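Anaerobically-induced outer membrane porin OprE (Pseudomonas aeruginosa, PDB 4FRX) probably acts as a porin of the OprD family, a beta-barrel channel that lets small solutes cross the outer membrane. Local coordinates at residues 179-191 with 259-271. Numbering follows the deposited sequence.
Sequences IAGANGSSASSRD and GRADGYVSSGYYG
R190 lies across the ring of Y264 and reaches on to the carboxylate of D262, so one side chain serves both an apolar and an ionic contact. R190 CB stands 4.0 Å from the Y264 ring centroid, 9° off the ring normal, which defines a CH-pi contact over the face. The guanidinium itself is not stacked: its plane is turned 74° from the ring, and CE1 of Y264 lies near its edge. With CG beside the backbone N and the chain bent at chi2 (-69°), the arginine folds over the tyrosine before presenting its nitrogens to D262. R190 NH2 donates to D262 OD1 at 3.1 Å, nearly straight, while R190 NE to D262 OD2 is a weak bond. OD1 is approached from above the carboxylate plane. The far nitrogen, NH1, is held within its own loop by the carbonyls of A187 and S189, fixing the guanidinium's rotation. Between the same loops, water 2 joins S188 O to D262 O, and water 3 joins D191 O to Y264 OH.

The other end relies on backbone: S267 N donates to A180 O at 3.1 Å, and water 1 links that oxygen to S266 OG. G181, at positive phi, lets S267 OG come within 3.2 Å of G181 CA. A182 CB packs 3.3 Å from V265 O, a buried carbonyl with no polar partner in the model.

Both segments belong to loops between barrel strands, and the 179-191 loop is also tied to R315 through D191. The chemistry implies a loop-to-loop junction held by a salt bridge and a CH-pi contact at one end and by a backbone hydrogen bond at the other, with waters bridging at both; G263 closes helix 257-261 in a Schellman motif, and its lack of a side chain is consistent with the close passage of R190 CG.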
ATOM      1  N   ILE A 179      -3.323   0.570  14.159  1.00 11.24           N
ATOM      2  CA  ILE A 179      -1.914   0.567  13.781  1.00 13.04           C
ATOM      3  C   ILE A 179      -1.238  -0.585  14.526  1.00 14.53           C
ATOM      4  O   ILE A 179      -1.817  -1.120  15.479  1.00 12.93           O
ATOM      5  CB  ILE A 179      -1.215   1.910  14.137  1.00  7.54           C
ATOM      6  CG1 ILE A 179      -1.127   2.101  15.652  1.00 12.41           C
ATOM      7  CG2 ILE A 179      -1.932   3.111  13.480  1.00 12.20           C
ATOM      8  CD1 ILE A 179      -0.434   3.396  16.062  1.00 16.57           C
ATOM      9  N   ALA A 180      -0.038  -0.974  14.088  1.00 10.91           N
ATOM     10  CA  ALA A 180       0.742  -2.036  14.739  1.00 13.36           C
ATOM     11  C   ALA A 180       1.000  -1.670  16.190  1.00 10.94           C
ATOM     12  O   ALA A 180       1.373  -0.529  16.488  1.00 10.47           O
ATOM     13  CB  ALA A 180       2.083  -2.252  14.015  1.00  8.24           C
ATOM     14  N   GLY A 181       0.798  -2.636  17.083  1.00 12.08           N
ATOM     15  CA  GLY A 181       0.951  -2.406  18.506  1.00 13.46           C
ATOM     16  C   GLY A 181      -0.390  -2.369  19.209  1.00 13.74           C
ATOM     17  O   GLY A 181      -0.503  -2.739  20.368  1.00 16.02           O
ATOM     18  N   ALA A 182      -1.410  -1.924  18.497  1.00  8.04           N
ATOM     19  CA  ALA A 182      -2.751  -1.843  19.075  1.00 16.99           C
ATOM     20  C   ALA A 182      -3.742  -2.664  18.277  1.00 17.89           C
ATOM     21  O   ALA A 182      -4.941  -2.670  18.584  1.00 17.76           O
ATOM     22  CB  ALA A 182      -3.217  -0.404  19.130  1.00 13.83           C
ATOM     23  N   ASN A 183      -3.253  -3.339  17.239  1.00 15.26           N
ATOM     24  CA  ASN A 183      -4.152  -3.941  16.260  1.00 19.02           C
ATOM     25  C   ASN A 183      -4.415  -5.427  16.519  1.00 18.76           C
ATOM     26  O   ASN A 183      -4.153  -5.923  17.614  1.00 18.38           O
ATOM     27  CB  ASN A 183      -3.656  -3.686  14.830  1.00 16.75           C
ATOM     28  CG  ASN A 183      -2.327  -4.356  14.538  1.00 19.78           C
ATOM     29  OD1 ASN A 183      -1.751  -5.030  15.395  1.00 22.46           O
ATOM     30  ND2 ASN A 183      -1.831  -4.172  13.317  1.00 15.35           N
ATOM     31  N   GLY A 184      -4.925  -6.132  15.515  1.00 16.38           N
ATOM     32  CA  GLY A 184      -5.310  -7.521  15.708  1.00 12.08           C
ATOM     33  C   GLY A 184      -6.712  -7.612  16.276  1.00 20.24           C
ATOM     34  O   GLY A 184      -7.495  -6.672  16.134  1.00 25.55           O
ATOM     35  N   SER A 185      -7.039  -8.730  16.927  1.00 16.47           N
ATOM     36  CA  SER A 185      -8.406  -8.924  17.416  1.00 23.71           C
ATOM     37  C   SER A 185      -8.510  -9.304  18.889  1.00 28.01           C
ATOM     38  O   SER A 185      -9.581  -9.694  19.349  1.00 28.50           O
ATOM     39  CB  SER A 185      -9.130  -9.977  16.574  1.00 27.04           C
ATOM     40  OG  SER A 185      -9.327  -9.509  15.260  1.00 31.42           O
ATOM     41  N   SER A 186      -7.410  -9.190  19.625  1.00 20.84           N
ATOM     42  CA  SER A 186      -7.422  -9.507  21.052  1.00 28.96           C
ATOM     43  C   SER A 186      -8.311  -8.518  21.805  1.00 32.14           C
ATOM     44  O   SER A 186      -8.730  -7.502  21.248  1.00 24.93           O
ATOM     45  CB  SER A 186      -6.001  -9.508  21.631  1.00 23.71           C
ATOM     46  OG  SER A 186      -5.481  -8.195  21.774  1.00 29.25           O
ATOM     47  N   ALA A 187      -8.608  -8.820  23.066  1.00 31.82           N
ATOM     48  CA  ALA A 187      -9.430  -7.938  23.882  1.00 33.94           C
ATOM     49  C   ALA A 187      -8.698  -6.626  24.164  1.00 29.09           C
ATOM     50  O   ALA A 187      -9.322  -5.590  24.388  1.00 30.96           O
ATOM     51  CB  ALA A 187      -9.812  -8.628  25.192  1.00 38.35           C
ATOM     52  N   SER A 188      -7.370  -6.682  24.161  1.00 23.31           N
ATOM     53  CA  SER A 188      -6.553  -5.518  24.483  1.00 28.60           C
ATOM     54  C   SER A 188      -6.441  -4.546  23.304  1.00 25.18           C
ATOM     55  O   SER A 188      -6.011  -3.404  23.472  1.00 22.22           O
ATOM     56  CB  SER A 188      -5.151  -5.958  24.919  1.00 34.92           C
ATOM     57  OG  SER A 188      -4.487  -6.661  23.876  1.00 36.84           O
ATOM     58  N   SER A 189      -6.816  -5.007  22.114  1.00 22.64           N
ATOM     59  CA  SER A 189      -6.681  -4.183  20.915  1.00 22.81           C
ATOM     60  C   SER A 189      -7.543  -2.930  20.994  1.00 19.23           C
ATOM     61  O   SER A 189      -8.580  -2.903  21.664  1.00 16.28           O
ATOM     62  CB  SER A 189      -7.048  -4.993  19.673  1.00 24.08           C
ATOM     63  OG  SER A 189      -8.404  -5.394  19.730  1.00 28.98           O
ATOM     64  N   ARG A 190      -7.099  -1.881  20.314  1.00 20.59           N
ATOM     65  CA  ARG A 190      -7.857  -0.642  20.259  1.00 23.34           C
ATOM     66  C   ARG A 190      -7.843  -0.108  18.843  1.00 21.79           C
ATOM     67  O   ARG A 190      -6.918  -0.368  18.070  1.00 19.28           O
ATOM     68  CB  ARG A 190      -7.281   0.402  21.217  1.00 24.05           C
ATOM     69  CG  ARG A 190      -7.402   0.031  22.689  1.00 26.19           C
ATOM     70  CD  ARG A 190      -8.852   0.052  23.162  1.00 29.69           C
ATOM     71  NE  ARG A 190      -8.968  -0.175  24.605  1.00 30.98           N
ATOM     72  CZ  ARG A 190      -9.145  -1.367  25.167  1.00 35.23           C
ATOM     73  NH1 ARG A 190      -9.213  -2.465  24.415  1.00 28.50           N
ATOM     74  NH2 ARG A 190      -9.246  -1.466  26.486  1.00 34.76           N
ATOM     75  N   ASP A 191      -8.876   0.635  18.494  1.00 21.66           N
ATOM     76  CA  ASP A 191      -8.955   1.149  17.143  1.00 19.80           C
ATOM     77  C   ASP A 191      -9.629   2.503  17.135  1.00 17.91           C
ATOM     78  O   ASP A 191      -9.955   3.052  18.184  1.00 17.00           O
ATOM     79  CB  ASP A 191      -9.670   0.149  16.227  1.00 21.13           C
ATOM     80  CG  ASP A 191     -10.975  -0.371  16.819  1.00 28.18           C
ATOM     81  OD1 ASP A 191     -11.677   0.403  17.501  1.00 26.47           O
ATOM     82  OD2 ASP A 191     -11.304  -1.557  16.589  1.00 27.86           O
ATOM     83  N   GLY A 259      -4.295   7.261  28.242  1.00 11.19           N
ATOM     84  CA  GLY A 259      -4.716   6.715  26.964  1.00 15.92           C
ATOM     85  C   GLY A 259      -3.856   5.526  26.587  1.00  9.59           C
ATOM     86  O   GLY A 259      -4.370   4.489  26.164  1.00 12.36           O
ATOM     87  N   ARG A 260      -2.549   5.669  26.762  1.00  8.73           N
ATOM     88  CA  ARG A 260      -1.616   4.581  26.455  1.00  7.89           C
ATOM     89  C   ARG A 260      -1.824   3.394  27.398  1.00 16.81           C
ATOM     90  O   ARG A 260      -1.783   2.235  26.969  1.00 13.43           O
ATOM     91  CB  ARG A 260      -0.163   5.068  26.451  1.00  7.59           C
ATOM     92  CG  ARG A 260       0.101   6.100  25.347  1.00  6.09           C
ATOM     93  CD  ARG A 260       1.584   6.322  25.152  1.00 12.31           C
ATOM     94  NE  ARG A 260       2.212   6.825  26.372  1.00 11.65           N
ATOM     95  CZ  ARG A 260       2.258   8.108  26.713  1.00 14.23           C
ATOM     96  NH1 ARG A 260       1.729   9.021  25.918  1.00 12.20           N
ATOM     97  NH2 ARG A 260       2.863   8.481  27.835  1.00 14.52           N
ATOM     98  N   ALA A 261      -2.088   3.693  28.669  1.00 13.21           N
ATOM     99  CA  ALA A 261      -2.456   2.679  29.646  1.00 14.82           C
ATOM    100  C   ALA A 261      -3.683   1.860  29.210  1.00 15.63           C
ATOM    101  O   ALA A 261      -3.793   0.679  29.546  1.00 16.50           O
ATOM    102  CB  ALA A 261      -2.707   3.332  31.016  1.00 10.95           C
ATOM    103  N   ASP A 262      -4.606   2.484  28.481  1.00 17.18           N
ATOM    104  CA  ASP A 262      -5.802   1.777  28.012  1.00 17.85           C
ATOM    105  C   ASP A 262      -5.585   1.126  26.642  1.00 26.59           C
ATOM    106  O   ASP A 262      -6.500   0.546  26.069  1.00 20.89           O
ATOM    107  CB  ASP A 262      -7.019   2.701  27.964  1.00 19.33           C
ATOM    108  CG  ASP A 262      -8.316   1.942  27.696  1.00 31.25           C
ATOM    109  OD1 ASP A 262      -8.529   0.875  28.316  1.00 32.93           O
ATOM    110  OD2 ASP A 262      -9.108   2.393  26.845  1.00 39.59           O
ATOM    111  N   GLY A 263      -4.372   1.217  26.116  1.00 17.24           N
ATOM    112  CA  GLY A 263      -4.055   0.476  24.917  1.00 18.83           C
ATOM    113  C   GLY A 263      -3.983   1.290  23.640  1.00 17.80           C
ATOM    114  O   GLY A 263      -3.851   0.715  22.564  1.00 14.74           O
ATOM    115  N   TYR A 264      -4.059   2.614  23.736  1.00 10.92           N
ATOM    116  CA  TYR A 264      -3.836   3.433  22.538  1.00 12.13           C
ATOM    117  C   TYR A 264      -2.339   3.636  22.320  1.00 14.55           C
ATOM    118  O   TYR A 264      -1.789   4.698  22.615  1.00 10.91           O
ATOM    119  CB  TYR A 264      -4.604   4.760  22.590  1.00 16.47           C
ATOM    120  CG  TYR A 264      -6.095   4.534  22.453  1.00 15.60           C
ATOM    121  CD1 TYR A 264      -6.843   4.098  23.535  1.00 20.82           C
ATOM    122  CD2 TYR A 264      -6.737   4.702  21.227  1.00 14.69           C
ATOM    123  CE1 TYR A 264      -8.195   3.853  23.420  1.00 29.25           C
ATOM    124  CE2 TYR A 264      -8.103   4.467  21.098  1.00 22.25           C
ATOM    125  CZ  TYR A 264      -8.822   4.045  22.207  1.00 27.40           C
ATOM    126  OH  TYR A 264     -10.171   3.803  22.121  1.00 28.50           O
ATOM    127  N   VAL A 265      -1.696   2.594  21.801  1.00 11.81           N
ATOM    128  CA  VAL A 265      -0.242   2.544  21.725  1.00 11.00           C
ATOM    129  C   VAL A 265       0.263   2.072  20.368  1.00 12.41           C
ATOM    130  O   VAL A 265      -0.452   1.419  19.604  1.00 13.22           O
ATOM    131  CB  VAL A 265       0.345   1.601  22.795  1.00 14.35           C
ATOM    132  CG1 VAL A 265       0.138   2.161  24.213  1.00  8.38           C
ATOM    133  CG2 VAL A 265      -0.255   0.190  22.661  1.00 17.50           C
ATOM    134  N   SER A 266       1.522   2.399  20.094  1.00 10.25           N
ATOM    135  CA  SER A 266       2.197   1.963  18.884  1.00  8.80           C
ATOM    136  C   SER A 266       3.349   1.066  19.289  1.00  7.92           C
ATOM    137  O   SER A 266       3.974   1.278  20.333  1.00  6.40           O
ATOM    138  CB  SER A 266       2.774   3.181  18.159  1.00 14.67           C
ATOM    139  OG  SER A 266       3.747   2.794  17.202  1.00 11.90           O
ATOM    140  N   SER A 267       3.657   0.083  18.455  1.00  8.32           N
ATOM    141  CA  SER A 267       4.915  -0.637  18.596  1.00  8.30           C
ATOM    142  C   SER A 267       6.105   0.319  18.430  1.00  9.30           C
ATOM    143  O   SER A 267       6.037   1.303  17.696  1.00  7.34           O
ATOM    144  CB  SER A 267       5.013  -1.761  17.554  1.00  9.89           C
ATOM    145  OG  SER A 267       4.039  -2.763  17.800  1.00 21.79           O
ATOM    146  N   GLY A 268       7.183   0.021  19.137  1.00  6.35           N
ATOM    147  CA  GLY A 268       8.405   0.800  19.090  1.00  7.42           C
ATOM    148  C   GLY A 268       9.313   0.203  20.155  1.00 13.22           C
ATOM    149  O   GLY A 268       9.125  -0.947  20.548  1.00 12.00           O
ATOM    150  N   TYR A 269      10.294   0.967  20.621  1.00  9.74           N
ATOM    151  CA  TYR A 269      11.107   0.519  21.746  1.00  7.61           C
ATOM    152  C   TYR A 269      11.339   1.685  22.696  1.00 10.98           C
ATOM    153  O   TYR A 269      11.821   2.744  22.292  1.00 12.31           O
ATOM    154  CB  TYR A 269      12.431  -0.126  21.317  1.00 10.02           C
ATOM    155  CG  TYR A 269      13.105  -0.720  22.532  1.00 14.18           C
ATOM    156  CD1 TYR A 269      12.566  -1.849  23.151  1.00 14.47           C
ATOM    157  CD2 TYR A 269      14.217  -0.118  23.111  1.00 10.44           C
ATOM    158  CE1 TYR A 269      13.128  -2.377  24.287  1.00  8.03           C
ATOM    159  CE2 TYR A 269      14.790  -0.652  24.262  1.00 15.91           C
ATOM    160  CZ  TYR A 269      14.227  -1.777  24.842  1.00 10.23           C
ATOM    161  OH  TYR A 269      14.765  -2.337  25.985  1.00 15.03           O
ATOM    162  N   TYR A 270      10.976   1.499  23.958  1.00  8.35           N
ATOM    163  CA  TYR A 270      10.909   2.627  24.885  1.00 10.80           C
ATOM    164  C   TYR A 270      11.755   2.425  26.113  1.00 15.56           C
ATOM    165  O   TYR A 270      11.561   3.111  27.114  1.00 17.57           O
ATOM    166  CB  TYR A 270       9.448   2.888  25.293  1.00 15.91           C
ATOM    167  CG  TYR A 270       8.560   3.128  24.098  1.00 12.91           C
ATOM    168  CD1 TYR A 270       8.031   2.058  23.379  1.00 12.79           C
ATOM    169  CD2 TYR A 270       8.284   4.425  23.656  1.00  8.38           C
ATOM    170  CE1 TYR A 270       7.237   2.269  22.273  1.00 12.88           C
ATOM    171  CE2 TYR A 270       7.498   4.642  22.546  1.00 10.39           C
ATOM    172  CZ  TYR A 270       6.978   3.564  21.857  1.00 10.84           C
ATOM    173  OH  TYR A 270       6.173   3.762  20.753  1.00  8.97           O
ATOM    174  N   GLY A 271      12.689   1.482  26.035  1.00 11.82           N
ATOM    175  CA  GLY A 271      13.572   1.182  27.152  1.00 12.68           C
ATOM    176  C   GLY A 271      13.003   0.136  28.094  1.00 10.66           C
ATOM    177  O   GLY A 271      11.792  -0.105  28.118  1.00 10.77           O
TER
HETATM  178  O   HOH W   1       2.532   1.576  14.873  1.00 13.07           O
HETATM  179  O   HOH W   2      -5.872  -2.209  26.187  1.00 33.26           O
HETATM  180  O   HOH W   3     -11.197   5.019  19.619  1.00 38.94           O